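Angiotensin-converting enzyme (Anopheles gambiae, PDB 6S1Y) is a zinc metallopeptidase of the angiotensin-converting enzyme family that probably trims short peptides in the mosquito. Local coordinates at residues A261-D274 with Y410-R423. Numbering follows the deposited sequence.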
loop_
_atom_site.group_PDB
_atom_site.type_symbol
_atom_site.label_atom_id
_atom_site.label_comp_id
_atom_site.label_asym_id
_atom_site.label_seq_id
_atom_site.Cartn_x
_atom_site.Cartn_y
_atom_site.Cartn_z
ATOM N N ALA A 261 -11.512 -10.562 -12.286
ATOM C CA ALA A 261 -11.585 -9.821 -13.545
ATOM C C ALA A 261 -12.045 -10.714 -14.694
ATOM O O ALA A 261 -12.965 -10.361 -15.438
ATOM C CB ALA A 261 -10.241 -9.181 -13.879
ATOM N N ASP A 262 -11.413 -11.881 -14.868
ATOM C CA ASP A 262 -11.797 -12.745 -15.978
ATOM C C ASP A 262 -13.187 -13.317 -15.767
ATOM O O ASP A 262 -13.975 -13.396 -16.711
ATOM C CB ASP A 262 -10.784 -13.883 -16.161
ATOM C CG ASP A 262 -9.456 -13.396 -16.722
ATOM O OD1 ASP A 262 -9.351 -12.197 -17.088
ATOM O OD2 ASP A 262 -8.508 -14.203 -16.787
ATOM N N PHE A 263 -13.484 -13.751 -14.543
ATOM C CA PHE A 263 -14.807 -14.251 -14.160
ATOM C C PHE A 263 -15.940 -13.284 -14.515
ATOM O O PHE A 263 -17.059 -13.723 -14.781
ATOM C CB PHE A 263 -14.763 -14.496 -12.642
ATOM C CG PHE A 263 -15.910 -15.265 -12.095
ATOM C CD1 PHE A 263 -16.169 -16.555 -12.531
ATOM C CD2 PHE A 263 -16.703 -14.722 -11.078
ATOM C CE1 PHE A 263 -17.226 -17.282 -12.001
ATOM C CE2 PHE A 263 -17.754 -15.441 -10.545
ATOM C CZ PHE A 263 -18.023 -16.719 -11.007
ATOM N N THR A 264 -15.684 -11.971 -14.521
ATOM C CA THR A 264 -16.738 -11.000 -14.768
ATOM C C THR A 264 -16.474 -10.104 -15.974
ATOM O O THR A 264 -17.146 -9.088 -16.131
ATOM C CB THR A 264 -16.956 -10.132 -13.528
ATOM O OG1 THR A 264 -15.745 -9.415 -13.229
ATOM C CG2 THR A 264 -17.353 -10.982 -12.334
ATOM N N THR A 265 -15.568 -10.494 -16.870
ATOM C CA THR A 265 -15.095 -9.580 -17.892
ATOM C C THR A 265 -16.147 -9.371 -18.978
ATOM O O THR A 265 -16.982 -10.249 -19.244
ATOM C CB THR A 265 -13.788 -10.098 -18.510
ATOM O OG1 THR A 265 -13.137 -9.044 -19.240
ATOM C CG2 THR A 265 -14.018 -11.279 -19.471
ATOM N N PRO A 266 -16.122 -8.222 -19.640
ATOM C CA PRO A 266 -17.134 -7.964 -20.681
ATOM C C PRO A 266 -17.134 -8.967 -21.824
ATOM O O PRO A 266 -18.211 -9.318 -22.325
ATOM C CB PRO A 266 -16.768 -6.557 -21.162
ATOM C CG PRO A 266 -16.187 -5.895 -19.969
ATOM C CD PRO A 266 -15.369 -7.006 -19.288
ATOM N N PHE A 267 -15.968 -9.433 -22.267
ATOM C CA PHE A 267 -15.846 -10.225 -23.494
ATOM C C PHE A 267 -14.989 -11.440 -23.172
ATOM O O PHE A 267 -13.805 -11.512 -23.543
ATOM C CB PHE A 267 -15.293 -9.367 -24.633
ATOM C CG PHE A 267 -16.188 -8.184 -24.959
ATOM C CD1 PHE A 267 -17.414 -8.391 -25.559
ATOM C CD2 PHE A 267 -15.824 -6.904 -24.627
ATOM C CE1 PHE A 267 -18.270 -7.335 -25.828
ATOM C CE2 PHE A 267 -16.662 -5.830 -24.889
ATOM C CZ PHE A 267 -17.891 -6.046 -25.498
ATOM N N PRO A 268 -15.563 -12.418 -22.467
ATOM C CA PRO A 268 -14.765 -13.549 -21.989
ATOM C C PRO A 268 -14.207 -14.430 -23.089
ATOM O O PRO A 268 -13.241 -15.160 -22.826
ATOM C CB PRO A 268 -15.753 -14.337 -21.104
ATOM C CG PRO A 268 -17.124 -13.849 -21.484
ATOM C CD PRO A 268 -16.936 -12.424 -21.934
ATOM N N GLU A 269 -14.748 -14.392 -24.303
ATOM C CA GLU A 269 -14.162 -15.172 -25.385
ATOM C C GLU A 269 -13.275 -14.326 -26.290
ATOM O O GLU A 269 -12.940 -14.763 -27.388
ATOM C CB GLU A 269 -15.260 -15.871 -26.179
ATOM C CG GLU A 269 -16.059 -16.876 -25.336
ATOM C CD GLU A 269 -15.163 -17.704 -24.390
ATOM O OE1 GLU A 269 -14.171 -18.277 -24.874
ATOM O OE2 GLU A 269 -15.440 -17.750 -23.155
ATOM N N LYS A 270 -12.890 -13.126 -25.853
ATOM C CA LYS A 270 -11.837 -12.359 -26.500
ATOM C C LYS A 270 -10.602 -12.370 -25.604
ATOM O O LYS A 270 -10.679 -12.709 -24.420
ATOM C CB LYS A 270 -12.273 -10.929 -26.781
ATOM C CG LYS A 270 -13.357 -10.829 -27.846
ATOM C CD LYS A 270 -12.764 -10.613 -29.219
ATOM C CE LYS A 270 -13.813 -10.695 -30.293
ATOM N NZ LYS A 270 -14.201 -9.358 -30.801
ATOM N N LYS A 271 -9.456 -12.020 -26.186
ATOM C CA LYS A 271 -8.197 -12.114 -25.472
ATOM C C LYS A 271 -8.313 -11.507 -24.083
ATOM O O LYS A 271 -8.830 -10.401 -23.903
ATOM C CB LYS A 271 -7.084 -11.415 -26.255
ATOM C CG LYS A 271 -5.721 -11.673 -25.691
ATOM C CD LYS A 271 -5.264 -13.069 -26.064
ATOM C CE LYS A 271 -3.983 -13.448 -25.339
ATOM N NZ LYS A 271 -3.573 -14.816 -25.683
ATOM N N LEU A 272 -7.822 -12.253 -23.102
ATOM C CA LEU A 272 -7.719 -11.834 -21.714
ATOM C C LEU A 272 -6.245 -11.643 -21.346
ATOM O O LEU A 272 -5.338 -12.087 -22.052
ATOM C CB LEU A 272 -8.381 -12.872 -20.805
ATOM C CG LEU A 272 -9.847 -13.128 -21.152
ATOM C CD1 LEU A 272 -10.461 -14.129 -20.199
ATOM C CD2 LEU A 272 -10.668 -11.843 -21.113
ATOM N N LEU A 273 -6.011 -10.960 -20.235
ATOM C CA LEU A 273 -4.684 -10.459 -19.908
ATOM C C LEU A 273 -4.178 -10.945 -18.553
ATOM O O LEU A 273 -3.495 -10.193 -17.853
ATOM C CB LEU A 273 -4.682 -8.932 -19.945
ATOM C CG LEU A 273 -4.993 -8.340 -21.316
ATOM C CD1 LEU A 273 -5.402 -6.893 -21.123
ATOM C CD2 LEU A 273 -3.805 -8.456 -22.245
ATOM N N ASP A 274 -4.519 -12.168 -18.159
ATOM C CA ASP A 274 -3.887 -12.818 -17.015
ATOM C C ASP A 274 -2.783 -13.746 -17.541
ATOM O O ASP A 274 -3.065 -14.757 -18.191
ATOM C CB ASP A 274 -4.895 -13.598 -16.176
ATOM C CG ASP A 274 -4.287 -14.125 -14.883
ATOM O OD1 ASP A 274 -3.060 -13.954 -14.697
ATOM O OD2 ASP A 274 -5.041 -14.696 -14.051
ATOM N N TYR A 410 -2.163 -11.779 -30.760
ATOM C CA TYR A 410 -3.603 -11.892 -30.925
ATOM C C TYR A 410 -4.068 -10.717 -31.771
ATOM O O TYR A 410 -3.408 -9.676 -31.832
ATOM C CB TYR A 410 -4.312 -11.884 -29.564
ATOM C CG TYR A 410 -4.028 -10.598 -28.830
ATOM C CD1 TYR A 410 -2.920 -10.482 -27.995
ATOM C CD2 TYR A 410 -4.824 -9.480 -29.023
ATOM C CE1 TYR A 410 -2.627 -9.291 -27.346
ATOM C CE2 TYR A 410 -4.544 -8.283 -28.375
ATOM C CZ TYR A 410 -3.443 -8.195 -27.534
ATOM O OH TYR A 410 -3.173 -6.998 -26.898
ATOM N N GLU A 411 -5.224 -10.888 -32.401
ATOM C CA GLU A 411 -5.845 -9.791 -33.120
ATOM C C GLU A 411 -6.428 -8.788 -32.124
ATOM O O GLU A 411 -7.260 -9.146 -31.277
ATOM C CB GLU A 411 -6.934 -10.325 -34.043
ATOM C CG GLU A 411 -7.503 -9.265 -34.996
ATOM C CD GLU A 411 -6.443 -8.643 -35.902
ATOM O OE1 GLU A 411 -5.477 -9.357 -36.282
ATOM O OE2 GLU A 411 -6.586 -7.439 -36.224
ATOM N N GLU A 412 -6.006 -7.529 -32.227
ATOM C CA GLU A 412 -6.523 -6.500 -31.345
ATOM C C GLU A 412 -7.775 -5.878 -31.950
ATOM O O GLU A 412 -7.810 -5.570 -33.152
ATOM C CB GLU A 412 -5.492 -5.410 -31.063
ATOM C CG GLU A 412 -5.821 -4.613 -29.794
ATOM C CD GLU A 412 -5.006 -3.332 -29.656
ATOM O OE1 GLU A 412 -4.771 -2.895 -28.503
ATOM O OE2 GLU A 412 -4.605 -2.756 -30.699
ATOM N N ASP A 413 -8.801 -5.711 -31.123
ATOM C CA ASP A 413 -9.997 -5.003 -31.515
ATOM C C ASP A 413 -10.510 -4.225 -30.315
ATOM O O ASP A 413 -9.931 -4.244 -29.226
ATOM C CB ASP A 413 -11.070 -5.950 -32.078
ATOM C CG ASP A 413 -11.440 -7.062 -31.124
ATOM O OD1 ASP A 413 -11.462 -6.820 -29.888
ATOM O OD2 ASP A 413 -11.762 -8.172 -31.601
ATOM N N GLU A 414 -11.609 -3.527 -30.510
ATOM C CA GLU A 414 -12.132 -2.692 -29.439
ATOM C C GLU A 414 -12.531 -3.512 -28.214
ATOM O O GLU A 414 -12.451 -3.007 -27.095
ATOM C CB GLU A 414 -13.305 -1.878 -29.973
ATOM C CG GLU A 414 -12.862 -0.543 -30.580
ATOM C CD GLU A 414 -12.288 0.397 -29.526
ATOM O OE1 GLU A 414 -11.237 1.017 -29.794
ATOM O OE2 GLU A 414 -12.892 0.495 -28.418
ATOM N N GLN A 415 -12.937 -4.777 -28.391
ATOM C CA GLN A 415 -13.379 -5.562 -27.242
ATOM C C GLN A 415 -12.206 -6.036 -26.401
ATOM O O GLN A 415 -12.292 -6.058 -25.159
ATOM C CB GLN A 415 -14.208 -6.754 -27.683
ATOM C CG GLN A 415 -15.569 -6.349 -28.202
ATOM C CD GLN A 415 -15.498 -5.778 -29.606
ATOM O OE1 GLN A 415 -14.794 -6.303 -30.456
ATOM N NE2 GLN A 415 -16.204 -4.689 -29.839
ATOM N N VAL A 416 -11.111 -6.424 -27.048
ATOM C CA VAL A 416 -9.887 -6.693 -26.312
ATOM C C VAL A 416 -9.496 -5.458 -25.509
ATOM O O VAL A 416 -9.086 -5.555 -24.345
ATOM C CB VAL A 416 -8.772 -7.149 -27.271
ATOM C CG1 VAL A 416 -7.490 -7.405 -26.511
ATOM C CG2 VAL A 416 -9.210 -8.404 -28.015
ATOM N N LYS A 417 -9.669 -4.278 -26.087
ATOM C CA LYS A 417 -9.306 -3.080 -25.343
ATOM C C LYS A 417 -10.231 -2.849 -24.141
ATOM O O LYS A 417 -9.756 -2.396 -23.086
ATOM C CB LYS A 417 -9.274 -1.888 -26.287
ATOM C CG LYS A 417 -7.916 -1.765 -26.963
ATOM C CD LYS A 417 -7.963 -0.957 -28.250
ATOM C CE LYS A 417 -8.568 0.420 -28.053
ATOM N NZ LYS A 417 -8.205 1.328 -29.201
ATOM N N ILE A 418 -11.523 -3.187 -24.253
ATOM C CA ILE A 418 -12.418 -3.085 -23.099
ATOM C C ILE A 418 -12.004 -4.083 -22.010
ATOM O O ILE A 418 -11.887 -3.721 -20.836
ATOM C CB ILE A 418 -13.883 -3.287 -23.541
ATOM C CG1 ILE A 418 -14.307 -2.222 -24.575
ATOM C CG2 ILE A 418 -14.820 -3.231 -22.360
ATOM C CD1 ILE A 418 -14.229 -0.795 -24.079
ATOM N N ASN A 419 -11.755 -5.350 -22.381
ATOM C CA ASN A 419 -11.268 -6.314 -21.398
ATOM C C ASN A 419 -10.049 -5.769 -20.658
ATOM O O ASN A 419 -9.899 -5.975 -19.443
ATOM C CB ASN A 419 -10.879 -7.649 -22.035
ATOM C CG ASN A 419 -12.068 -8.512 -22.392
ATOM O OD1 ASN A 419 -13.173 -8.316 -21.880
ATOM N ND2 ASN A 419 -11.851 -9.488 -23.274
ATOM N N GLN A 420 -9.160 -5.089 -21.385
ATOM C CA GLN A 420 -7.957 -4.516 -20.795
ATOM C C GLN A 420 -8.293 -3.372 -19.849
ATOM O O GLN A 420 -7.849 -3.359 -18.694
ATOM C CB GLN A 420 -7.028 -4.037 -21.918
ATOM C CG GLN A 420 -5.766 -3.319 -21.445
ATOM C CD GLN A 420 -5.057 -2.570 -22.569
ATOM O OE1 GLN A 420 -5.353 -2.752 -23.760
ATOM N NE2 GLN A 420 -4.119 -1.712 -22.192
ATOM N N PHE A 421 -9.078 -2.397 -20.320
ATOM C CA PHE A 421 -9.492 -1.288 -19.457
ATOM C C PHE A 421 -10.233 -1.800 -18.222
ATOM O O PHE A 421 -10.084 -1.265 -17.113
ATOM C CB PHE A 421 -10.406 -0.321 -20.227
ATOM C CG PHE A 421 -9.792 0.284 -21.466
ATOM C CD1 PHE A 421 -8.413 0.400 -21.619
ATOM C CD2 PHE A 421 -10.609 0.736 -22.492
ATOM C CE1 PHE A 421 -7.855 0.955 -22.800
ATOM C CE2 PHE A 421 -10.072 1.299 -23.666
ATOM C CZ PHE A 421 -8.697 1.415 -23.816
ATOM N N TYR A 422 -11.077 -2.813 -18.410
ATOM C CA TYR A 422 -11.844 -3.371 -17.306
ATOM C C TYR A 422 -10.922 -3.957 -16.253
ATOM O O TYR A 422 -11.014 -3.613 -15.070
ATOM C CB TYR A 422 -12.794 -4.435 -17.835
ATOM C CG TYR A 422 -13.630 -5.082 -16.787
ATOM C CD1 TYR A 422 -14.697 -4.381 -16.188
ATOM C CD2 TYR A 422 -13.375 -6.388 -16.366
ATOM C CE1 TYR A 422 -15.481 -4.971 -15.209
ATOM C CE2 TYR A 422 -14.169 -6.997 -15.399
ATOM C CZ TYR A 422 -15.216 -6.276 -14.820
ATOM O OH TYR A 422 -16.001 -6.845 -13.857
ATOM N N ARG A 423 -10.023 -4.846 -16.663
ATOM C CA ARG A 423 -9.064 -5.395 -15.721
ATOM C C ARG A 423 -8.369 -4.282 -14.948
ATOM O O ARG A 423 -8.264 -4.343 -13.716
ATOM C CB ARG A 423 -8.031 -6.262 -16.448
ATOM C CG ARG A 423 -6.901 -6.733 -15.502
ATOM C CD ARG A 423 -5.992 -7.781 -16.121
ATOM N NE ARG A 423 -6.650 -9.083 -16.143
ATOM C CZ ARG A 423 -6.686 -9.918 -15.106
ATOM N NH1 ARG A 423 -6.078 -9.605 -13.971
ATOM N NH2 ARG A 423 -7.324 -11.076 -15.217
HETATM O O HOH W 1 -9.016 -12.454 -13.031
HETATM O O HOH W 2 -8.245 -9.979 -18.385
HETATM O O HOH W 3 -10.451 -8.220 -18.304
HETATM O O HOH W 4 -6.065 -12.163 -12.406
#
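Gln415 sets its CG over the centre of the Phe267 ring, 3.4 Å from the centroid, a CH-pi contact, while Ile418 CB comes to the edge of that ring. Pro266 lays CD on one face of Tyr422, nearer the rim, and Ala261 O and Thr264 OG1 lie at its edge. Lys271 CG lies over one face of the Tyr410 ring, offset toward the rim, also CH-pi. The guanidinium of Arg423 has Ala261 CB on one face and the Leu273–Asp274 backbone on the opposite one; at its edge NH2 meets Asp262 OD1 at 3.0 Å in a salt bridge, its hydrogen bond weak, with carboxylate and guanidinium planes 80° apart.

Between these flat groups, buried Asn419 uses its whole amide. OD1 takes Phe267 N in the carbonyl plane and Thr265 OG1, 2.7 Å away, from above it; ND2 donates to Phe267 O at 2.8 Å and to Lys271 O at 3.2 Å. Tyr422 OH donates to Thr264 OG1. Lys270 NZ forms a salt bridge with Asp413 OD2 (2.8 Å), from above the carboxylate plane, while OD1 of this N-cap residue accepts from Val416 N.

The contact joins the 261-274 loop to the N-terminal end of helix 414-429 and the residues leading into it. Four bonds fix the amide's rotation, Phe267 O being shared with the turn bond from Lys270 N, and Lys270 probably steadies the cap's negative charge: one buried amide, used at both ends, can hold an irregular loop to a helix.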